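PDB 5ITG: sorbitol dehydrogenase from Gluconobacter oxydans, which oxidises D-sorbitol, probably to L-sorbose with NADP as hydride acceptor, as a member of the mannitol dehydrogenase family. Local coordinates for residues Tyr409-Arg414 with Lys472-Lys477; Leu105-Asp110 with Phe165-Glu170; Pro275-Lys278 with Gln282-Gly285. All blocks are in the same frame, centred on the assembly; numbering follows the deposited sequence.

Interaction 1: Tyr409-Arg414 with Lys472-Lys477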
# COMPACT_ATOMS: atom_id res chain seq x y z
N TYR A 409 -17.16 -11.45 -13.70
CA TYR A 409 -17.18 -11.54 -12.25
C TYR A 409 -18.30 -12.49 -11.82
O TYR A 409 -18.08 -13.40 -11.02
CB TYR A 409 -17.42 -10.15 -11.64
CG TYR A 409 -17.67 -10.17 -10.14
CD1 TYR A 409 -16.67 -10.56 -9.26
CD2 TYR A 409 -18.91 -9.83 -9.62
CE1 TYR A 409 -16.90 -10.61 -7.87
CE2 TYR A 409 -19.16 -9.87 -8.25
CZ TYR A 409 -18.15 -10.26 -7.38
OH TYR A 409 -18.40 -10.32 -6.02
N LEU A 410 -19.50 -12.29 -12.38
CA LEU A 410 -20.64 -13.13 -12.04
C LEU A 410 -20.44 -14.60 -12.40
O LEU A 410 -20.84 -15.49 -11.65
CB LEU A 410 -21.91 -12.59 -12.70
CG LEU A 410 -22.34 -11.24 -12.10
CD1 LEU A 410 -23.60 -10.73 -12.79
CD2 LEU A 410 -22.56 -11.41 -10.60
N GLU A 411 -19.83 -14.86 -13.55
CA GLU A 411 -19.58 -16.23 -13.96
C GLU A 411 -18.46 -16.84 -13.11
O GLU A 411 -18.50 -18.02 -12.77
CB GLU A 411 -19.25 -16.29 -15.45
CG GLU A 411 -20.47 -16.06 -16.34
CD GLU A 411 -21.55 -17.12 -16.11
OE1 GLU A 411 -21.25 -18.31 -16.30
OE2 GLU A 411 -22.70 -16.75 -15.76
N MSE A 412 -17.47 -16.03 -12.75
CA MSE A 412 -16.35 -16.50 -11.93
C MSE A 412 -16.88 -16.99 -10.58
O MSE A 412 -16.40 -17.98 -10.03
CB MSE A 412 -15.33 -15.37 -11.72
CG MSE A 412 -14.12 -15.73 -10.85
SE MSE A 412 -14.44 -15.61 -8.93
CE MSE A 412 -14.82 -13.69 -8.79
N LEU A 413 -17.88 -16.30 -10.07
CA LEU A 413 -18.49 -16.64 -8.78
C LEU A 413 -19.04 -18.07 -8.72
O LEU A 413 -19.11 -18.66 -7.63
CB LEU A 413 -19.60 -15.64 -8.46
CG LEU A 413 -19.40 -14.55 -7.41
CD1 LEU A 413 -17.97 -14.06 -7.38
CD2 LEU A 413 -20.37 -13.41 -7.69
N ARG A 414 -19.40 -18.64 -9.86
CA ARG A 414 -19.96 -19.99 -9.89
C ARG A 414 -18.98 -21.08 -9.45
O ARG A 414 -19.39 -22.19 -9.13
CB ARG A 414 -20.53 -20.28 -11.28
CG ARG A 414 -21.74 -19.39 -11.60
CD ARG A 414 -22.26 -19.57 -13.02
NE ARG A 414 -23.33 -20.57 -13.11
CZ ARG A 414 -23.14 -21.86 -13.38
NH1 ARG A 414 -21.91 -22.32 -13.59
NH2 ARG A 414 -24.17 -22.68 -13.43
N LYS A 472 -24.42 -15.36 -20.90
CA LYS A 472 -24.92 -16.48 -21.69
C LYS A 472 -23.83 -17.00 -22.63
O LYS A 472 -23.63 -18.20 -22.74
CB LYS A 472 -26.15 -16.05 -22.49
CG LYS A 472 -27.43 -16.02 -21.65
CD LYS A 472 -28.57 -15.35 -22.40
CE LYS A 472 -29.93 -15.74 -21.84
NZ LYS A 472 -30.10 -15.41 -20.40
N ILE A 473 -23.13 -16.08 -23.29
CA ILE A 473 -22.07 -16.46 -24.21
C ILE A 473 -20.92 -17.12 -23.44
O ILE A 473 -20.39 -18.15 -23.87
CB ILE A 473 -21.53 -15.23 -24.96
CG1 ILE A 473 -22.62 -14.67 -25.87
CG2 ILE A 473 -20.28 -15.61 -25.75
CD1 ILE A 473 -22.25 -13.38 -26.57
N ILE A 474 -20.55 -16.53 -22.31
CA ILE A 474 -19.47 -17.07 -21.48
C ILE A 474 -19.76 -18.49 -21.03
O ILE A 474 -18.87 -19.34 -21.02
CB ILE A 474 -19.25 -16.23 -20.20
CG1 ILE A 474 -18.66 -14.86 -20.55
CG2 ILE A 474 -18.33 -16.98 -19.24
CD1 ILE A 474 -18.43 -13.97 -19.35
N ARG A 475 -20.99 -18.76 -20.62
CA ARG A 475 -21.31 -20.09 -20.14
C ARG A 475 -21.35 -21.14 -21.25
O ARG A 475 -20.96 -22.29 -21.04
CB ARG A 475 -22.64 -20.10 -19.39
CG ARG A 475 -22.84 -21.39 -18.60
CD ARG A 475 -23.97 -21.27 -17.62
NE ARG A 475 -23.78 -20.14 -16.71
CZ ARG A 475 -24.66 -19.81 -15.77
NH1 ARG A 475 -25.76 -20.54 -15.62
NH2 ARG A 475 -24.45 -18.76 -15.00
N GLU A 476 -21.80 -20.75 -22.43
CA GLU A 476 -21.89 -21.69 -23.54
C GLU A 476 -20.61 -21.83 -24.37
O GLU A 476 -20.18 -22.95 -24.65
CB GLU A 476 -23.06 -21.31 -24.45
CG GLU A 476 -23.20 -22.18 -25.69
CD GLU A 476 -24.51 -21.95 -26.42
OE1 GLU A 476 -25.57 -22.22 -25.82
OE2 GLU A 476 -24.47 -21.49 -27.58
N LYS A 477 -20.00 -20.71 -24.73
CA LYS A 477 -18.80 -20.73 -25.57
C LYS A 477 -17.47 -20.41 -24.86
O LYS A 477 -16.41 -20.44 -25.50
CB LYS A 477 -18.97 -19.75 -26.74
CG LYS A 477 -20.39 -19.66 -27.29
CD LYS A 477 -20.79 -20.88 -28.10
CE LYS A 477 -20.02 -20.96 -29.41
NZ LYS A 477 -20.46 -22.13 -30.23
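Arg475 holds the carboxylate of Glu411 side-on in a two-pronged salt bridge, one nitrogen to each oxygen. Arg475 NE bonds Glu411 OE1 at 3.1 Å, and the N-H points almost straight at it (161°). Arg475 NH2 bonds Glu411 OE2 at 2.8 Å and meets its syn lone pair. Two bonds fix the rotation of both flat groups. Arg475 reaches across because its CG lies anti to the backbone N (chi1 -166°) and its chain bends further out, at chi3. Glu411 OE2 has a second cationic partner, Arg471.

The guanidinium of Arg414 lies over one face of that of Arg475. Arg414 CZ is 3.5 Å from Arg475 CZ, and the two planes are 37° apart. The closest approach, between two nitrogen donors, is too short to interpret. Nearby acidic groups probably offset the gathered charge: Glu411 for Arg475, and Asp441, which forms a salt bridge with Arg414.

The contact joins the C-terminal end of helix 400-412, in the helical C-terminal domain of the mannitol dehydrogenase family, to the last turns of helix 461-477.

The apolar part is smaller. Ile474 and Glu411 run alongside each other, pointing opposite ways, and Ile474 CG2 sits 3.7 Å from Glu411 CG. Ile474 also packs on Ala407 and Ser408 of helix 400-412, while Glu411 touches Leu311 of helix 288-312. A leucine in place of Arg475 would probably leave the buried Glu411 carboxylate with Arg471 as its remaining cationic partner and the Arg414 guanidinium without the flat group it lies against.

Interaction 2: Leu105-Asp110 with Phe165-Glu170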
# COMPACT_ATOMS: atom_id res chain seq x y z
N LEU A 105 15.20 0.93 17.66
CA LEU A 105 14.86 0.83 19.08
C LEU A 105 13.59 0.06 19.35
O LEU A 105 12.61 0.18 18.62
CB LEU A 105 14.71 2.22 19.69
CG LEU A 105 15.93 3.12 19.85
CD1 LEU A 105 16.52 3.48 18.50
CD2 LEU A 105 15.52 4.38 20.60
N LEU A 106 13.62 -0.74 20.41
CA LEU A 106 12.45 -1.48 20.85
C LEU A 106 11.85 -0.62 21.96
O LEU A 106 12.39 -0.56 23.07
CB LEU A 106 12.86 -2.85 21.40
CG LEU A 106 12.82 -4.01 20.42
CD1 LEU A 106 13.41 -5.25 21.07
CD2 LEU A 106 11.39 -4.26 19.99
N ALA A 107 10.75 0.05 21.65
CA ALA A 107 10.08 0.92 22.60
C ALA A 107 9.95 0.35 24.01
O ALA A 107 10.33 0.99 24.99
CB ALA A 107 8.70 1.32 22.07
N PRO A 108 9.40 -0.87 24.14
CA PRO A 108 9.25 -1.47 25.47
C PRO A 108 10.54 -1.55 26.29
O PRO A 108 10.50 -1.39 27.50
CB PRO A 108 8.66 -2.84 25.15
CG PRO A 108 7.82 -2.57 23.94
CD PRO A 108 8.75 -1.71 23.11
N ALA A 109 11.67 -1.78 25.62
CA ALA A 109 12.96 -1.88 26.30
C ALA A 109 13.30 -0.62 27.09
O ALA A 109 13.90 -0.70 28.17
CB ALA A 109 14.06 -2.17 25.29
N ASP A 110 12.93 0.55 26.57
CA ASP A 110 13.19 1.81 27.25
C ASP A 110 12.34 2.94 26.67
O ASP A 110 12.75 3.62 25.73
CB ASP A 110 14.67 2.18 27.17
CG ASP A 110 15.00 3.47 27.92
OD1 ASP A 110 14.12 3.98 28.64
OD2 ASP A 110 16.14 3.97 27.80
N PHE A 165 0.22 6.35 19.61
CA PHE A 165 -0.55 7.55 19.94
C PHE A 165 0.03 8.21 21.19
O PHE A 165 0.26 9.42 21.22
CB PHE A 165 -2.01 7.17 20.20
CG PHE A 165 -2.55 6.17 19.23
CD1 PHE A 165 -2.70 6.50 17.89
CD2 PHE A 165 -2.89 4.89 19.65
CE1 PHE A 165 -3.18 5.57 16.97
CE2 PHE A 165 -3.37 3.96 18.75
CZ PHE A 165 -3.51 4.29 17.40
N GLY A 166 0.27 7.40 22.22
CA GLY A 166 0.82 7.92 23.45
C GLY A 166 2.20 8.54 23.29
O GLY A 166 2.47 9.61 23.83
N TYR A 167 3.07 7.86 22.54
CA TYR A 167 4.43 8.35 22.31
C TYR A 167 4.44 9.67 21.54
O TYR A 167 5.11 10.62 21.94
CB TYR A 167 5.23 7.32 21.52
CG TYR A 167 5.89 6.24 22.35
CD1 TYR A 167 7.03 6.51 23.11
CD2 TYR A 167 5.37 4.95 22.38
CE1 TYR A 167 7.65 5.52 23.88
CE2 TYR A 167 5.98 3.94 23.15
CZ TYR A 167 7.12 4.24 23.89
OH TYR A 167 7.72 3.26 24.64
N VAL A 168 3.70 9.71 20.44
CA VAL A 168 3.64 10.89 19.59
C VAL A 168 3.04 12.10 20.29
O VAL A 168 3.62 13.18 20.28
CB VAL A 168 2.85 10.59 18.29
CG1 VAL A 168 2.55 11.87 17.54
CG2 VAL A 168 3.68 9.65 17.41
N VAL A 169 1.87 11.92 20.90
CA VAL A 169 1.23 13.02 21.59
C VAL A 169 2.03 13.50 22.81
O VAL A 169 2.15 14.70 23.04
CB VAL A 169 -0.21 12.65 21.99
CG1 VAL A 169 -0.81 13.70 22.92
CG2 VAL A 169 -1.07 12.54 20.72
N GLU A 170 2.60 12.57 23.58
CA GLU A 170 3.40 12.97 24.74
C GLU A 170 4.64 13.72 24.24
O GLU A 170 5.07 14.71 24.85
CB GLU A 170 3.82 11.75 25.56
CG GLU A 170 4.81 12.04 26.69
CD GLU A 170 4.25 12.95 27.79
OE1 GLU A 170 3.08 13.38 27.71
OE2 GLU A 170 5.00 13.23 28.74
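The Tyr167 ring is the flat group of this contact, and Ala107 CB meets it obliquely at its hydroxyl end. That methyl lies 3.4 Å from Tyr167 OH, 3.8 Å from Tyr167 CZ and 3.9 Å from Tyr167 CE2. It therefore touches the phenol on the CE2 side. Other residues also touch the ring: Pro111 and Val114 of helix 111-119, and Pro161 from a loop.

Tyr167 crosses the gap with its length. Its CG is anti to the carbonyl carbon (chi1 -85°), and the ring extends from the helix until the hydroxyl arrives at Ala107. The backbones stay well apart: the nearest CA atoms, those of Ala107 and Tyr167, are 9.3 Å from each other. A single small methyl on one side and a long aromatic on the other make up nearly all of the contact. Both side chains are buried. The CB of Pro108 points away, and its backbone N is the part that comes nearest.

Ala107 opens a short 3-10 segment, residues 107-109, directly after strand 93-106. The weak bond from Asp110 N to Ala107 O belongs to this turn. Asp110 then stands at the N-cap of helix 111-119, where its OD1 makes a weak hydrogen bond to the N of Glu112. The contact thus sits at a strand-to-helix turn.

The setting is a Rossmann-type fold. Strand 93-106 runs parallel to strand 56-61, and Ala107 continues this pairing through a backbone bond with Gly61. Helix 111-119 leads on to strand 125-128. In the chain, helix 164-177 comes after that strand and before its parallel neighbour, strand 184-187. Val114 touches both Ala107 and Tyr167, so helix 111-119 packs against the turn and helix 164-177 alike.

Interaction 3: Pro275-Lys278 with Gln282-Gly285; sequences PLEK and QMVG
Met283, a selenomethionine, bends at chi2 (57°) and again at chi3 (101°), and these turns carry its CE methyl to Leu276 and Glu277. On the other side, Glu277 has CG between its backbone N and carbonyl carbon (chi1 60°). A second bend at chi2 folds the carboxylate back, close to its own turn and to the incoming methyl.

The methyl does the touching. Met283 CE lies 3.5 Å from Leu276 CB, which is tight for two carbons. It is 3.4 Å from the backbone N of Glu277, so it rests against the start of the turn as well as on side chains. Glu277 OE1 is 3.3 Å from Met283 CE. This oxygen has its strong partner elsewhere, in a salt bridge with Arg273, and Met283 also touches Arg273. The methyl thus packs beside a carboxylate already held from outside the two segments, as well as on the buried leucine.

Residues 276-278 form a 3-10 segment, and the bond of 3.0 Å from Lys278 N to Pro275 O lies in this turn. Only three residues separate the two segments, so the contact is local and folds the turn against the strand that follows.

Strand 282-284 is an outer strand of a small mixed sheet. It runs parallel to strand 263-266. Gln282 and Val284 share backbone hydrogen bonds with that neighbour, and strand 226-228 lies antiparallel on the far side of 263-266. The turn belongs to the connection between the two parallel strands. Leu276 and Met283 both also touch Leu265 of the central strand, 263-266.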
# COMPACT_ATOMS: atom_id res chain seq x y z
N PRO A 275 14.64 16.93 0.47
CA PRO A 275 14.34 17.33 -0.91
C PRO A 275 13.93 16.08 -1.70
O PRO A 275 14.56 15.71 -2.68
CB PRO A 275 15.66 17.91 -1.38
CG PRO A 275 16.66 17.00 -0.71
CD PRO A 275 16.10 16.87 0.69
N LEU A 276 12.85 15.45 -1.25
CA LEU A 276 12.34 14.22 -1.85
C LEU A 276 12.07 14.27 -3.36
O LEU A 276 12.15 13.24 -4.04
CB LEU A 276 11.08 13.76 -1.10
CG LEU A 276 11.32 13.49 0.39
CD1 LEU A 276 10.01 13.19 1.11
CD2 LEU A 276 12.28 12.34 0.53
N GLU A 277 11.73 15.44 -3.89
CA GLU A 277 11.49 15.53 -5.33
C GLU A 277 12.72 15.03 -6.08
O GLU A 277 12.60 14.38 -7.12
CB GLU A 277 11.16 16.97 -5.74
CG GLU A 277 12.23 18.01 -5.45
CD GLU A 277 12.44 18.25 -3.97
OE1 GLU A 277 11.44 18.27 -3.22
OE2 GLU A 277 13.60 18.45 -3.55
N LYS A 278 13.91 15.31 -5.55
CA LYS A 278 15.15 14.88 -6.18
C LYS A 278 15.27 13.37 -6.30
O LYS A 278 16.07 12.86 -7.08
CB LYS A 278 16.36 15.43 -5.42
CG LYS A 278 16.45 16.95 -5.44
CD LYS A 278 17.71 17.47 -4.77
CE LYS A 278 17.74 18.99 -4.79
NZ LYS A 278 18.96 19.55 -4.14
N GLN A 282 6.73 12.65 -5.88
CA GLN A 282 5.88 13.64 -6.54
C GLN A 282 5.12 14.45 -5.51
O GLN A 282 4.20 13.95 -4.87
CB GLN A 282 4.93 12.92 -7.51
CG GLN A 282 5.67 12.23 -8.67
CD GLN A 282 4.87 11.12 -9.37
OE1 GLN A 282 4.50 10.12 -8.75
NE2 GLN A 282 4.62 11.30 -10.66
N MSE A 283 5.54 15.70 -5.33
CA MSE A 283 4.91 16.58 -4.36
C MSE A 283 3.66 17.21 -4.98
O MSE A 283 3.70 17.68 -6.11
CB MSE A 283 5.90 17.66 -3.93
CG MSE A 283 6.36 17.55 -2.47
SE MSE A 283 7.18 15.87 -1.98
CE MSE A 283 9.04 16.41 -2.05
N VAL A 284 2.56 17.21 -4.23
CA VAL A 284 1.31 17.77 -4.73
C VAL A 284 0.56 18.55 -3.66
O VAL A 284 0.91 18.50 -2.49
CB VAL A 284 0.35 16.65 -5.21
CG1 VAL A 284 1.00 15.84 -6.32
CG2 VAL A 284 -0.01 15.75 -4.02
N GLY A 285 -0.48 19.25 -4.08
CA GLY A 285 -1.30 20.00 -3.15
C GLY A 285 -2.41 19.13 -2.59
O GLY A 285 -2.81 19.27 -1.43

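How the interactions relate
From the N terminus, interaction 2 comes first. It closes a loop of 54 residues within the Rossmann domain, between the end of strand 93-106 and helix 164-177. Interaction 3 follows and closes a loop of just three residues, between a 3-10 turn and strand 282-284 of the small sheet. Interaction 1 is last. Its loop of 57 residues brings helix 461-477 back to the end of helix 400-412. The three are in series, and none nests in or crosses another. Interactions 2 and 3 have centres 29 Å apart. Interaction 1 lies across the chain's centre from both, its centre 53 Å from interaction 2 and 46 Å from interaction 3.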